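Local coordinates for tRNA (cytosine(38)-C(5))-methyltransferase (Schizosaccharomyces pombe, PDB 6FDF), which transfers a methyl group from S-adenosyl-L-methionine to carbon 5 of cytosine 38 in the anticodon loop of tRNA(Asp) and, less efficiently, tRNA(Glu), at residues I40-Q45 and A58-I63. Sequence-based numbering, arbitrary orientation.
Sequences IDINPQ and AKHMDI. With SAH (S-adenosyl-L-homocysteine), chain E.
The imidazole of His60 has Ile42 CA over one face and Pro44 CD at its edge, near the ring plane. Ile42 O lies 2.9 Å from His60 NE2, but the angle is too poor for a hydrogen bond. The adenine of S-adenosylhomocysteine is the second flat group. Ile42 CG2 lies on one face, 3.7 Å from adenine C4. On the opposite face Ile63 CD1 sits 3.5 Å from adenine C2. At the edge, Ile63 N donates to adenine N1 in an almost straight bond (179°). Adenine N6 donates to Asp62 OD1, and Ser64 holds the other carboxylate oxygen. The bonds at N1 and N6 would resist turning of the base in its own plane.

Asp41 grips the ribose. Its CG is anti to the backbone N (chi1 -159°), which turns the carboxylate to the sugar. Asp41 OD1 accepts from O2' of S-adenosylhomocysteine at 2.6 Å, and Asp41 OD2 from its O3' at 2.6 Å. The anti lone pair of OD1 also takes Asn43 N, closing an Asx turn, while Gly19 N hydrogen-bonds to OD2. An alanine here is likely to leave both ribose hydroxyls without their acceptors and the turn without its closing bond.

Asp41 N donates a hydrogen bond to Lys59 O at 3.3 Å, joining two parallel strands. On the sheet face of Ile40, its CG2 packs on Ile63 CG1 at 3.7 Å and its CD1 touches Met61 CE.

Strand 34-41, helix 44-54 and strand 58-60 form a beta-alpha-beta crossover. An acidic residue near the C-terminal end of the second strand, binding the ribose hydroxyls, is characteristic of the Rossmann-like class I methyltransferase fold.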
# COMPACT_ATOMS: atom_id res chain seq x y z
N ILE A 40 -7.47 5.68 11.73
CA ILE A 40 -6.52 5.95 12.80
C ILE A 40 -5.11 5.92 12.25
O ILE A 40 -4.69 4.91 11.65
CB ILE A 40 -6.67 4.95 13.96
CG1 ILE A 40 -8.08 5.05 14.55
CG2 ILE A 40 -5.64 5.24 15.03
CD1 ILE A 40 -8.29 4.17 15.76
N ASP A 41 -4.37 7.00 12.46
CA ASP A 41 -2.96 7.07 12.09
C ASP A 41 -2.28 8.07 13.01
O ASP A 41 -2.87 9.08 13.40
CB ASP A 41 -2.78 7.45 10.61
CG ASP A 41 -1.42 7.04 10.06
OD1 ASP A 41 -0.39 7.55 10.56
OD2 ASP A 41 -1.38 6.21 9.12
N ILE A 42 -1.02 7.78 13.34
CA ILE A 42 -0.24 8.64 14.22
C ILE A 42 0.44 9.78 13.46
O ILE A 42 0.89 10.74 14.09
CB ILE A 42 0.78 7.78 14.98
CG1 ILE A 42 1.29 8.49 16.23
CG2 ILE A 42 1.94 7.37 14.06
CD1 ILE A 42 2.22 7.64 17.07
N ASN A 43 0.49 9.70 12.14
CA ASN A 43 1.21 10.67 11.32
C ASN A 43 0.25 11.81 10.96
O ASN A 43 -0.66 11.59 10.15
CB ASN A 43 1.75 10.00 10.06
CG ASN A 43 2.57 10.93 9.17
OD1 ASN A 43 2.35 12.14 9.13
ND2 ASN A 43 3.51 10.36 8.44
N PRO A 44 0.42 13.01 11.52
CA PRO A 44 -0.52 14.10 11.18
C PRO A 44 -0.47 14.51 9.72
O PRO A 44 -1.47 15.03 9.20
CB PRO A 44 -0.09 15.24 12.11
CG PRO A 44 1.33 14.93 12.46
CD PRO A 44 1.45 13.44 12.48
N GLN A 45 0.65 14.31 9.02
CA GLN A 45 0.67 14.63 7.59
C GLN A 45 -0.23 13.68 6.81
O GLN A 45 -0.94 14.11 5.89
CB GLN A 45 2.11 14.58 7.06
CG GLN A 45 3.00 15.67 7.64
CD GLN A 45 4.35 15.74 6.96
OE1 GLN A 45 4.59 16.60 6.11
NE2 GLN A 45 5.25 14.84 7.34
N ALA A 58 -10.15 10.93 9.95
CA ALA A 58 -8.88 10.43 10.47
C ALA A 58 -8.58 11.08 11.81
O ALA A 58 -8.68 12.30 11.94
CB ALA A 58 -7.75 10.69 9.48
N LYS A 59 -8.21 10.26 12.79
CA LYS A 59 -7.88 10.73 14.12
C LYS A 59 -6.46 10.33 14.52
O LYS A 59 -6.00 9.23 14.19
CB LYS A 59 -8.86 10.17 15.16
CG LYS A 59 -10.18 10.90 15.25
CD LYS A 59 -10.07 12.14 16.13
CE LYS A 59 -11.12 13.18 15.76
NZ LYS A 59 -10.51 14.51 15.48
N HIS A 60 -5.78 11.25 15.20
CA HIS A 60 -4.43 11.02 15.69
C HIS A 60 -4.51 10.16 16.95
O HIS A 60 -4.98 10.63 17.99
CB HIS A 60 -3.73 12.34 15.98
CG HIS A 60 -2.29 12.19 16.36
ND1 HIS A 60 -1.89 11.80 17.62
CD2 HIS A 60 -1.15 12.37 15.64
CE1 HIS A 60 -0.57 11.75 17.66
NE2 HIS A 60 -0.10 12.09 16.48
N MET A 61 -4.02 8.93 16.87
CA MET A 61 -4.07 8.04 18.02
C MET A 61 -3.04 6.93 17.85
O MET A 61 -2.87 6.41 16.74
CB MET A 61 -5.48 7.46 18.20
CG MET A 61 -5.59 6.35 19.21
SD MET A 61 -7.30 6.09 19.72
CE MET A 61 -8.21 6.96 18.44
N ASP A 62 -2.36 6.59 18.94
CA ASP A 62 -1.41 5.49 18.96
C ASP A 62 -2.19 4.19 19.09
O ASP A 62 -2.81 3.93 20.12
CB ASP A 62 -0.42 5.67 20.11
CG ASP A 62 0.60 4.54 20.21
OD1 ASP A 62 0.59 3.61 19.38
OD2 ASP A 62 1.41 4.59 21.16
N ILE A 63 -2.15 3.35 18.04
CA ILE A 63 -2.92 2.11 18.03
C ILE A 63 -2.53 1.19 19.17
O ILE A 63 -3.34 0.37 19.62
CB ILE A 63 -2.77 1.46 16.64
CG1 ILE A 63 -3.61 2.24 15.63
CG2 ILE A 63 -3.15 -0.02 16.64
CD1 ILE A 63 -3.33 1.92 14.18
N SAH E . -2.22 1.72 4.43
CA SAH E . -2.01 3.15 4.45
CB SAH E . -0.61 3.51 4.96
CG SAH E . -0.06 2.44 5.90
SD SAH E . 1.66 2.64 6.23
C SAH E . -2.24 3.72 3.08
O SAH E . -2.64 2.95 2.18
OXT SAH E . -2.03 4.94 2.92
C5' SAH E . 1.54 2.39 7.96
C4' SAH E . 0.88 3.61 8.60
O4' SAH E . 0.64 3.30 9.96
C3' SAH E . 1.74 4.87 8.55
O3' SAH E . 0.98 5.96 8.02
C2' SAH E . 2.05 5.17 10.02
O2' SAH E . 1.99 6.58 10.30
C1' SAH E . 0.95 4.43 10.75
N9 SAH E . 1.34 3.90 12.08
C8 SAH E . 2.46 3.22 12.40
N7 SAH E . 2.47 2.90 13.71
C5 SAH E . 1.34 3.38 14.27
C6 SAH E . 0.72 3.39 15.61
N6 SAH E . 1.34 2.80 16.66
N1 SAH E . -0.48 4.01 15.74
C2 SAH E . -1.10 4.59 14.70
N3 SAH E . -0.60 4.62 13.45
C4 SAH E . 0.60 4.05 13.18